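Local coordinates for protein CurD (Moorea producens 3L, PDB 5KP7) that is probably a hydroxymethylglutaryl-CoA synthase of the thiolase-like superfamily, an acyltransferase that binds 4'-phosphopantetheine, at residues 301-304 and 305-308; 247-250 and 251-255; 392-395 and 396-400; 89-92 and 93-96. The protein carries 3 engineered substitutions. All coordinates share one frame; numbering follows the deposited sequence.

Interaction 1: residues 301-304 and 305-308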
loop_
_atom_site.group_PDB
_atom_site.type_symbol
_atom_site.label_atom_id
_atom_site.label_comp_id
_atom_site.label_asym_id
_atom_site.label_seq_id
_atom_site.Cartn_x
_atom_site.Cartn_y
_atom_site.Cartn_z
ATOM N N GLU A 301 12.289 -5.582 18.100
ATOM C CA GLU A 301 13.030 -4.782 17.120
ATOM C C GLU A 301 13.928 -5.662 16.242
ATOM O O GLU A 301 14.028 -5.422 15.028
ATOM C CB GLU A 301 13.807 -3.634 17.796
ATOM C CG GLU A 301 14.760 -2.859 16.870
ATOM C CD GLU A 301 14.134 -2.237 15.637
ATOM O OE1 GLU A 301 12.883 -2.131 15.539
ATOM O OE2 GLU A 301 14.916 -1.874 14.701
ATOM N N ALA A 302 14.584 -6.662 16.839
ATOM C CA ALA A 302 15.387 -7.604 16.041
ATOM C C ALA A 302 14.506 -8.365 15.048
ATOM O O ALA A 302 14.884 -8.559 13.897
ATOM C CB ALA A 302 16.137 -8.581 16.937
ATOM N N ASP A 303 13.317 -8.781 15.509
ATOM C CA ASP A 303 12.383 -9.498 14.668
ATOM C C ASP A 303 11.884 -8.603 13.533
ATOM O O ASP A 303 11.761 -9.078 12.378
ATOM C CB ASP A 303 11.202 -10.035 15.503
ATOM C CG ASP A 303 10.325 -10.976 14.710
ATOM O OD1 ASP A 303 10.773 -12.117 14.388
ATOM O OD2 ASP A 303 9.205 -10.580 14.362
ATOM N N PHE A 304 11.614 -7.326 13.841
ATOM C CA PHE A 304 11.234 -6.351 12.822
ATOM C C PHE A 304 12.296 -6.261 11.709
ATOM O O PHE A 304 11.984 -6.331 10.507
ATOM C CB PHE A 304 10.985 -4.979 13.433
ATOM C CG PHE A 304 10.759 -3.914 12.423
ATOM C CD1 PHE A 304 9.545 -3.815 11.770
ATOM C CD2 PHE A 304 11.776 -3.031 12.082
ATOM C CE1 PHE A 304 9.334 -2.835 10.810
ATOM C CE2 PHE A 304 11.575 -2.052 11.115
ATOM C CZ PHE A 304 10.355 -1.950 10.480
ATOM N N GLN A 305 13.555 -6.103 12.105
ATOM C CA GLN A 305 14.602 -5.950 11.097
ATOM C C GLN A 305 14.744 -7.191 10.234
ATOM O O GLN A 305 14.960 -7.095 9.030
ATOM C CB GLN A 305 15.948 -5.574 11.718
ATOM C CG GLN A 305 16.945 -5.080 10.677
ATOM C CD GLN A 305 18.247 -4.618 11.272
ATOM O OE1 GLN A 305 18.405 -3.448 11.588
ATOM N NE2 GLN A 305 19.199 -5.554 11.483
ATOM N N ARG A 306 14.626 -8.361 10.852
ATOM C CA ARG A 306 14.802 -9.629 10.143
ATOM C C ARG A 306 13.648 -9.918 9.189
ATOM O O ARG A 306 13.886 -10.313 8.058
ATOM C CB ARG A 306 14.923 -10.777 11.140
ATOM C CG ARG A 306 15.144 -12.141 10.496
ATOM C CD ARG A 306 15.453 -13.239 11.506
ATOM N NE ARG A 306 14.379 -13.366 12.499
ATOM C CZ ARG A 306 13.354 -14.220 12.465
ATOM N NH1 ARG A 306 12.483 -14.200 13.480
ATOM N NH2 ARG A 306 13.182 -15.096 11.473
ATOM N N ARG A 307 12.414 -9.743 9.663
ATOM C CA ARG A 307 11.243 -10.261 8.962
ATOM C C ARG A 307 10.415 -9.221 8.207
ATOM O O ARG A 307 9.673 -9.582 7.312
ATOM C CB ARG A 307 10.324 -11.030 9.907
ATOM C CG ARG A 307 10.975 -12.248 10.568
ATOM C CD ARG A 307 9.942 -13.281 11.001
ATOM N NE ARG A 307 9.141 -12.772 12.105
ATOM C CZ ARG A 307 7.876 -13.110 12.385
ATOM N NH1 ARG A 307 7.291 -12.573 13.440
ATOM N NH2 ARG A 307 7.214 -14.010 11.665
ATOM N N VAL A 308 10.532 -7.955 8.598
ATOM C CA VAL A 308 9.647 -6.910 8.084
ATOM C C VAL A 308 10.406 -5.846 7.283
ATOM O O VAL A 308 9.925 -5.403 6.230
ATOM C CB VAL A 308 8.873 -6.255 9.227
ATOM C CG1 VAL A 308 7.857 -5.269 8.667
ATOM C CG2 VAL A 308 8.202 -7.307 10.088
#

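Interaction 2: residues 247-250 and 251-255. With SO4 (sulfate ion), chain D.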
loop_
_atom_site.group_PDB
_atom_site.type_symbol
_atom_site.label_atom_id
_atom_site.label_comp_id
_atom_site.label_asym_id
_atom_site.label_seq_id
_atom_site.Cartn_x
_atom_site.Cartn_y
_atom_site.Cartn_z
ATOM N N CYS A 247 -7.916 -4.551 12.448
ATOM C CA CYS A 247 -8.036 -5.531 11.380
ATOM C C CYS A 247 -6.830 -6.466 11.320
ATOM O O CYS A 247 -6.965 -7.652 11.034
ATOM C CB CYS A 247 -8.239 -4.840 10.046
ATOM S SG CYS A 247 -9.916 -4.166 9.841
ATOM N N CYS A 248 -5.653 -5.930 11.597
ATOM C CA CYS A 248 -4.440 -6.736 11.596
ATOM C C CYS A 248 -4.602 -7.869 12.619
ATOM O O CYS A 248 -4.349 -9.045 12.290
ATOM C CB CYS A 248 -3.227 -5.849 11.863
ATOM S SG CYS A 248 -1.628 -6.648 11.584
ATOM N N GLU A 249 -5.098 -7.531 13.818
ATOM C CA GLU A 249 -5.382 -8.530 14.860
ATOM C C GLU A 249 -6.461 -9.535 14.446
ATOM O O GLU A 249 -6.273 -10.754 14.594
ATOM C CB GLU A 249 -5.792 -7.821 16.161
ATOM C CG GLU A 249 -6.405 -8.737 17.214
ATOM C CD GLU A 249 -6.630 -8.092 18.579
ATOM O OE1 GLU A 249 -6.366 -6.885 18.785
ATOM O OE2 GLU A 249 -7.081 -8.844 19.494
ATOM N N ASN A 250 -7.598 -9.017 13.976
ATOM C CA ASN A 250 -8.776 -9.873 13.756
ATOM C C ASN A 250 -8.681 -10.710 12.483
ATOM O O ASN A 250 -9.112 -11.853 12.481
ATOM C CB ASN A 250 -10.085 -9.065 13.793
ATOM C CG ASN A 250 -10.511 -8.696 15.193
ATOM O OD1 ASN A 250 -10.949 -9.547 15.951
ATOM N ND2 ASN A 250 -10.406 -7.433 15.544
ATOM N N ALA A 251 -8.110 -10.174 11.415
ATOM C CA ALA A 251 -7.874 -10.999 10.224
ATOM C C ALA A 251 -6.904 -12.160 10.500
ATOM O O ALA A 251 -7.115 -13.300 10.065
ATOM C CB ALA A 251 -7.398 -10.140 9.065
ATOM N N TYR A 252 -5.838 -11.860 11.220
ATOM C CA TYR A 252 -4.889 -12.899 11.607
ATOM C C TYR A 252 -5.552 -13.940 12.521
ATOM O O TYR A 252 -5.312 -15.132 12.351
ATOM C CB TYR A 252 -3.614 -12.335 12.246
ATOM C CG TYR A 252 -2.643 -13.449 12.591
ATOM C CD1 TYR A 252 -1.935 -14.106 11.582
ATOM C CD2 TYR A 252 -2.479 -13.893 13.908
ATOM C CE1 TYR A 252 -1.104 -15.169 11.861
ATOM C CE2 TYR A 252 -1.640 -14.948 14.185
ATOM C CZ TYR A 252 -0.957 -15.576 13.161
ATOM O OH TYR A 252 -0.099 -16.621 13.476
ATOM N N ARG A 253 -6.400 -13.505 13.453
ATOM C CA ARG A 253 -7.105 -14.457 14.337
ATOM C C ARG A 253 -7.937 -15.424 13.509
ATOM O O ARG A 253 -7.965 -16.612 13.791
ATOM C CB ARG A 253 -7.992 -13.746 15.356
ATOM C CG ARG A 253 -8.776 -14.740 16.224
ATOM C CD ARG A 253 -9.439 -14.143 17.457
ATOM N NE ARG A 253 -8.464 -13.452 18.306
ATOM C CZ ARG A 253 -8.413 -12.129 18.520
ATOM N NH1 ARG A 253 -9.291 -11.293 17.979
ATOM N NH2 ARG A 253 -7.470 -11.641 19.315
ATOM N N HIS A 254 -8.613 -14.906 12.480
ATOM C CA HIS A 254 -9.436 -15.738 11.601
ATOM C C HIS A 254 -8.566 -16.771 10.869
ATOM O O HIS A 254 -8.913 -17.960 10.785
ATOM C CB HIS A 254 -10.225 -14.840 10.635
ATOM C CG HIS A 254 -11.300 -15.542 9.875
ATOM N ND1 HIS A 254 -11.649 -15.198 8.588
ATOM C CD2 HIS A 254 -12.101 -16.578 10.211
ATOM C CE1 HIS A 254 -12.633 -15.964 8.172
ATOM N NE2 HIS A 254 -12.926 -16.820 9.142
ATOM N N TYR A 255 -7.402 -16.333 10.392
ATOM C CA TYR A 255 -6.457 -17.250 9.760
ATOM C C TYR A 255 -5.997 -18.327 10.772
ATOM O O TYR A 255 -5.976 -19.524 10.453
ATOM C CB TYR A 255 -5.291 -16.445 9.209
ATOM C CG TYR A 255 -4.148 -17.210 8.592
ATOM C CD1 TYR A 255 -3.217 -17.860 9.394
ATOM C CD2 TYR A 255 -3.938 -17.206 7.202
ATOM C CE1 TYR A 255 -2.135 -18.533 8.841
ATOM C CE2 TYR A 255 -2.857 -17.861 6.641
ATOM C CZ TYR A 255 -1.949 -18.523 7.464
ATOM O OH TYR A 255 -0.859 -19.185 6.924
HETATM S S SO4 D . 1.382 -22.838 7.462
HETATM O O1 SO4 D . 0.893 -21.453 7.650
HETATM O O2 SO4 D . 1.032 -23.318 6.101
HETATM O O3 SO4 D . 0.762 -23.728 8.468
HETATM O O4 SO4 D . 2.850 -22.857 7.649
#

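Interaction 3: residues 392-395 and 396-400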
loop_
_atom_site.group_PDB
_atom_site.type_symbol
_atom_site.label_atom_id
_atom_site.label_comp_id
_atom_site.label_asym_id
_atom_site.label_seq_id
_atom_site.Cartn_x
_atom_site.Cartn_y
_atom_site.Cartn_z
ATOM N N GLU A 392 6.027 21.321 -7.704
ATOM C CA GLU A 392 4.923 22.287 -7.608
ATOM C C GLU A 392 4.312 22.590 -8.985
ATOM O O GLU A 392 3.103 22.712 -9.105
ATOM C CB GLU A 392 5.379 23.585 -6.892
ATOM C CG GLU A 392 5.610 23.326 -5.413
ATOM C CD GLU A 392 6.344 24.416 -4.659
ATOM O OE1 GLU A 392 6.180 24.438 -3.418
ATOM O OE2 GLU A 392 7.098 25.212 -5.257
ATOM N N GLN A 393 5.152 22.702 -10.011
ATOM C CA GLN A 393 4.658 22.920 -11.362
ATOM C C GLN A 393 3.815 21.714 -11.803
ATOM O O GLN A 393 2.737 21.870 -12.406
ATOM C CB GLN A 393 5.798 23.095 -12.342
ATOM C CG GLN A 393 6.614 24.367 -12.251
ATOM C CD GLN A 393 7.754 24.299 -13.253
ATOM O OE1 GLN A 393 8.935 24.291 -12.874
ATOM N NE2 GLN A 393 7.400 24.193 -14.560
ATOM N N LEU A 394 4.325 20.521 -11.494
ATOM C CA LEU A 394 3.619 19.273 -11.846
ATOM C C LEU A 394 2.225 19.269 -11.259
ATOM O O LEU A 394 1.269 19.007 -11.973
ATOM C CB LEU A 394 4.434 18.051 -11.424
ATOM C CG LEU A 394 3.984 16.660 -11.868
ATOM C CD1 LEU A 394 5.168 15.701 -11.796
ATOM C CD2 LEU A 394 2.823 16.172 -11.025
ATOM N N LEU A 395 2.084 19.588 -9.966
ATOM C CA LEU A 395 0.763 19.676 -9.341
ATOM C C LEU A 395 -0.152 20.649 -10.069
ATOM O O LEU A 395 -1.305 20.339 -10.335
ATOM C CB LEU A 395 0.843 20.118 -7.872
ATOM C CG LEU A 395 1.638 19.259 -6.892
ATOM C CD1 LEU A 395 1.393 19.722 -5.457
ATOM C CD2 LEU A 395 1.341 17.789 -7.051
ATOM N N TYR A 396 0.363 21.837 -10.347
ATOM C CA TYR A 396 -0.391 22.861 -11.071
ATOM C C TYR A 396 -0.862 22.367 -12.456
ATOM O O TYR A 396 -2.004 22.546 -12.828
ATOM C CB TYR A 396 0.491 24.104 -11.199
ATOM C CG TYR A 396 -0.111 25.221 -12.004
ATOM C CD1 TYR A 396 -0.940 26.176 -11.412
ATOM C CD2 TYR A 396 0.171 25.351 -13.351
ATOM C CE1 TYR A 396 -1.471 27.229 -12.160
ATOM C CE2 TYR A 396 -0.373 26.375 -14.100
ATOM C CZ TYR A 396 -1.189 27.295 -13.516
ATOM O OH TYR A 396 -1.688 28.293 -14.295
ATOM N N HIS A 397 0.016 21.679 -13.166
ATOM C CA HIS A 397 -0.282 21.223 -14.524
ATOM C C HIS A 397 -1.232 20.034 -14.577
ATOM O O HIS A 397 -1.866 19.783 -15.609
ATOM C CB HIS A 397 1.024 20.959 -15.268
ATOM C CG HIS A 397 1.724 22.217 -15.629
ATOM N ND1 HIS A 397 1.098 23.209 -16.347
ATOM C CD2 HIS A 397 2.957 22.694 -15.332
ATOM C CE1 HIS A 397 1.921 24.235 -16.495
ATOM N NE2 HIS A 397 3.061 23.937 -15.918
ATOM N N SER A 398 -1.380 19.331 -13.452
ATOM C CA SER A 398 -2.234 18.126 -13.346
ATOM C C SER A 398 -3.732 18.326 -13.557
ATOM O O SER A 398 -4.421 17.378 -13.962
ATOM C CB SER A 398 -1.998 17.414 -12.003
ATOM O OG SER A 398 -0.661 16.943 -11.886
ATOM N N SER A 399 -4.243 19.540 -13.330
ATOM C CA SER A 399 -5.676 19.845 -13.593
ATOM C C SER A 399 -6.157 19.593 -15.018
ATOM O O SER A 399 -7.328 19.330 -15.242
ATOM C CB SER A 399 -6.011 21.289 -13.223
ATOM O OG SER A 399 -5.862 21.429 -11.842
ATOM N N ALA A 400 -5.251 19.670 -15.976
ATOM C CA ALA A 400 -5.615 19.437 -17.359
ATOM C C ALA A 400 -6.067 18.014 -17.676
ATOM O O ALA A 400 -6.707 17.816 -18.710
ATOM C CB ALA A 400 -4.462 19.812 -18.276
#

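Interaction 4: residues 89-92 and 93-96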
loop_
_atom_site.group_PDB
_atom_site.type_symbol
_atom_site.label_atom_id
_atom_site.label_comp_id
_atom_site.label_asym_id
_atom_site.label_seq_id
_atom_site.Cartn_x
_atom_site.Cartn_y
_atom_site.Cartn_z
ATOM N N ARG A 89 7.579 -11.810 -22.297
ATOM C CA ARG A 89 8.233 -13.118 -22.068
ATOM C C ARG A 89 7.390 -14.306 -22.521
ATOM O O ARG A 89 7.935 -15.349 -22.889
ATOM C CB ARG A 89 8.610 -13.276 -20.588
ATOM C CG ARG A 89 9.857 -12.492 -20.229
ATOM C CD ARG A 89 9.998 -12.130 -18.749
ATOM N NE ARG A 89 9.737 -13.227 -17.788
ATOM C CZ ARG A 89 8.756 -13.267 -16.861
ATOM N NH1 ARG A 89 7.867 -12.305 -16.745
ATOM N NH2 ARG A 89 8.652 -14.324 -16.025
ATOM N N LEU A 90 6.067 -14.156 -22.565
ATOM C CA LEU A 90 5.210 -15.291 -22.895
ATOM C C LEU A 90 5.292 -15.741 -24.353
ATOM O O LEU A 90 5.374 -14.938 -25.286
ATOM C CB LEU A 90 3.753 -14.973 -22.568
ATOM C CG LEU A 90 3.473 -14.652 -21.107
ATOM C CD1 LEU A 90 2.014 -14.246 -20.925
ATOM C CD2 LEU A 90 3.812 -15.798 -20.170
ATOM N N SER A 91 5.225 -17.052 -24.554
ATOM C CA SER A 91 4.946 -17.592 -25.871
ATOM C C SER A 91 3.564 -17.094 -26.339
ATOM O O SER A 91 2.719 -16.678 -25.507
ATOM C CB SER A 91 4.957 -19.127 -25.817
ATOM O OG SER A 91 3.844 -19.616 -25.083
ATOM N N ASP A 92 3.319 -17.119 -27.649
ATOM C CA ASP A 92 2.001 -16.733 -28.172
ATOM C C ASP A 92 0.895 -17.577 -27.543
ATOM O O ASP A 92 -0.155 -17.039 -27.136
ATOM C CB ASP A 92 1.913 -16.889 -29.693
ATOM C CG ASP A 92 2.820 -15.935 -30.444
ATOM O OD1 ASP A 92 3.315 -14.956 -29.838
ATOM O OD2 ASP A 92 3.045 -16.173 -31.659
ATOM N N ALA A 93 1.140 -18.887 -27.468
ATOM C CA ALA A 93 0.204 -19.819 -26.849
ATOM C C ALA A 93 -0.122 -19.425 -25.407
ATOM O O ALA A 93 -1.288 -19.440 -25.016
ATOM C CB ALA A 93 0.753 -21.235 -26.881
ATOM N N ASP A 94 0.909 -19.093 -24.626
ATOM C CA ASP A 94 0.702 -18.716 -23.220
ATOM C C ASP A 94 0.026 -17.351 -23.081
ATOM O O ASP A 94 -0.775 -17.165 -22.171
ATOM C CB ASP A 94 2.009 -18.718 -22.426
ATOM C CG ASP A 94 2.362 -20.087 -21.854
ATOM O OD1 ASP A 94 1.499 -21.012 -21.845
ATOM O OD2 ASP A 94 3.534 -20.233 -21.399
ATOM N N LYS A 95 0.337 -16.409 -23.961
ATOM C CA LYS A 95 -0.374 -15.104 -23.949
ATOM C C LYS A 95 -1.851 -15.294 -24.218
ATOM O O LYS A 95 -2.700 -14.677 -23.568
ATOM C CB LYS A 95 0.231 -14.165 -25.006
ATOM C CG LYS A 95 -0.404 -12.782 -25.125
ATOM C CD LYS A 95 0.457 -11.915 -26.031
ATOM C CE LYS A 95 -0.111 -10.537 -26.267
ATOM N NZ LYS A 95 0.723 -9.644 -27.165
ATOM N N GLN A 96 -2.168 -16.156 -25.176
ATOM C CA GLN A 96 -3.556 -16.481 -25.476
ATOM C C GLN A 96 -4.297 -17.195 -24.355
ATOM O O GLN A 96 -5.511 -17.124 -24.319
ATOM C CB GLN A 96 -3.653 -17.302 -26.774
ATOM C CG GLN A 96 -3.226 -16.507 -27.992
ATOM C CD GLN A 96 -4.112 -15.316 -28.210
ATOM O OE1 GLN A 96 -5.321 -15.454 -28.303
ATOM N NE2 GLN A 96 -3.527 -14.136 -28.248
HETATM O O HOH W 1 5.636 -18.703 -22.147
#

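Interaction 1: residues 301-304 and 305-308
Four successive backbone hydrogen bonds run from the N-H groups of Gln305, Arg306, Arg307 and Val308 to the carbonyls of Glu301, Ala302, Asp303 and Phe304, keeping the i to i+4 pattern at the end of helix 297-307. Arg307 N lies 2.9 Å from Asp303 O. On the same turn the side chains of these two residues meet in a salt bridge. Arg307 approaches side-on, NE reaching OD1 of Asp303 at 2.9 Å and NH1 reaching OD2 at 2.9 Å, both oxygens being met on the syn side. The two planes are 50° apart, so the grip is twisted: the NH1 bond keeps to the guanidinium plane whereas the NE bond is tilted from it. Arg306 adds NH1 at 2.8 Å from OD1 of Asp303, completing an intrahelical salt-bridge network in which i+3 and i+4 arginines share one carboxylate. His285 on helix 278-293 also bonds OD2, and Arg307 NH2 donates to the carbonyls of Tyr264 and Phe268. A methionine in place of Arg307 would probably leave Asp303 without its two-pronged partner and those two carbonyls without this donor. CG of Arg307 lies over one face of the Arg306 guanidinium. On the apolar side, CG of Phe304 anti to the backbone N (chi1 173°) carries the ring along the helix toward Val308, where CE1 touches CG1 at 3.6 Å.

Interaction 2: residues 247-250 and 251-255
Glu249 and Arg253 form an i to i+4 salt bridge within helix 237-258, which packs against strands 343-351 and 208-219 and helix 278-293. Arg253 NH2 donates to Glu249 OE2 at 2.8 Å, and the bond is nearly straight at 168°. OE2 sits in the guanidinium plane and uses its anti lone pair, while the carboxylate itself is turned 71° from that plane. The two side chains run side by side in the same direction; both leave the backbone with CG anti to N, and a bend at chi3 (-56°) turns the end of Arg253 toward the acid. OE1 of Glu249 is engaged separately by a basic side chain of a neighbouring protein chain. Asn250 flanks Arg253 with OD1 3.1 Å from NH1, its ND2 being bonded to Asp246 O. Farther along, Tyr255 OH donates to O1 of a sulfate, probably from the crystallisation liquor, at 3.0 Å, and also bonds Ser360. Tyr252 and Tyr255 each meet Phe358 edge-to-face, and Cys247 and Ala251 touch Phe348. Charged residues along one flank and aromatic packing on another make this an amphipathic helix, laid against the central sheet of a thiolase-like fold.

Interaction 3: residues 392-395 and 396-400
The rings of Tyr396 and His397 stand beside the carbonyl of Gln393, which lies obliquely to both. In one of the two conformers of His397, CD2 of Tyr396 sits 3.7 Å above a face of the imidazole, displaced toward its rim, while CE1 of His397 lies at the edge of the tyrosine ring, in its plane. Because the histidine is split, this ring geometry remains doubtful. The backbone is firmer: His397 N donates to Gln393 O at 2.8 Å, and Tyr396 N bonds Glu392 O in the same i to i+4 manner. At Ser398 the pattern changes, as its N-H bonds the i-3 carbonyl, Leu395 O, at 3.3 Å and makes a weak bond to Leu394 O. This is the tightening often found where an alpha-helix runs into a 3-10 segment, here beginning at about Ser399. The serine hydroxyl reinforces the turn: with OG beside the backbone N (chi1 -63°), it donates to Leu394 O at 2.8 Å, arriving from above the carbonyl plane. OG also rests 3.7 Å from CD2 of Leu394. With an alanine at this position the Leu394 carbonyl would probably lose its hydroxyl donor, and the end of the helix the bond that reinforces the weak one from the Ser398 N-H. Loop residues pack around the turn, Val68 against Leu394, Leu173 against Ser398 and Leu414 against His397.

Interaction 4: residues 89-92 and 93-96
Ser91 turns its hydroxyl back over the first turn of helix 92-96, where OG accepts from Asp94 N at 3.0 Å. Its chi1 of 69° places OG between the backbone N and the carbonyl carbon, which brings the oxygen round to that N-H and makes Ser91 the N-cap. Asp94 answers from the other direction through a water molecule: OD2 accepts from the water at 2.7 Å, and the water accepts from Ser91 N at 2.9 Å. In a classical capping box the acid at this position would take the N-H of the cap residue directly; here water stands in between. A carboxylate so close to the helix start would probably be stabilised by the N-H groups of the first turn, and its OD1 is also paired with Arg97 in a salt bridge. Leu90 crosses the Asp94 side chain at about a right angle, with CD2 4.1 Å from Asp94 CB. Its other branch, CD1, lies 3.9 Å from Lys95 CA. Leu90 and Lys95 stand at the N' and N4 positions that a hydrophobic staple would use, but here the leucine meets the backbone of a lysine, so the likeness is only partial. Beyond the cap the helix settles into regular bonds, Lys95 N to Ser91 O at 2.9 Å and Gln96 N to Asp92 O. The lysine chain runs on fully extended to give its NZ to Leu123 O, at the end of helix 115-123. The capped turn lies between helix 75-89 and strand 98-104 in the chain, and Lys95 ties it to helix 115-123.

In the fold
Along the chain the order is interaction 4, then 2, 1 and 3. Each is local and closes no more than a turn of helix, so none nests within or crosses another. Interaction 4 marks the passage from helix 75-89 into strand 98-104, next to the outer strand 130-134 of the central sheet. Interactions 2 and 1 are the closest pair, their centres about 20 Å apart and their nearest atoms about 8 Å apart. They do not touch, but helix 278-293 packs against both, and Tyr264 and Phe268 have partners in each. Interaction 3 lies far from the rest, about 40 Å between centres, across the centre of the chain from interaction 2.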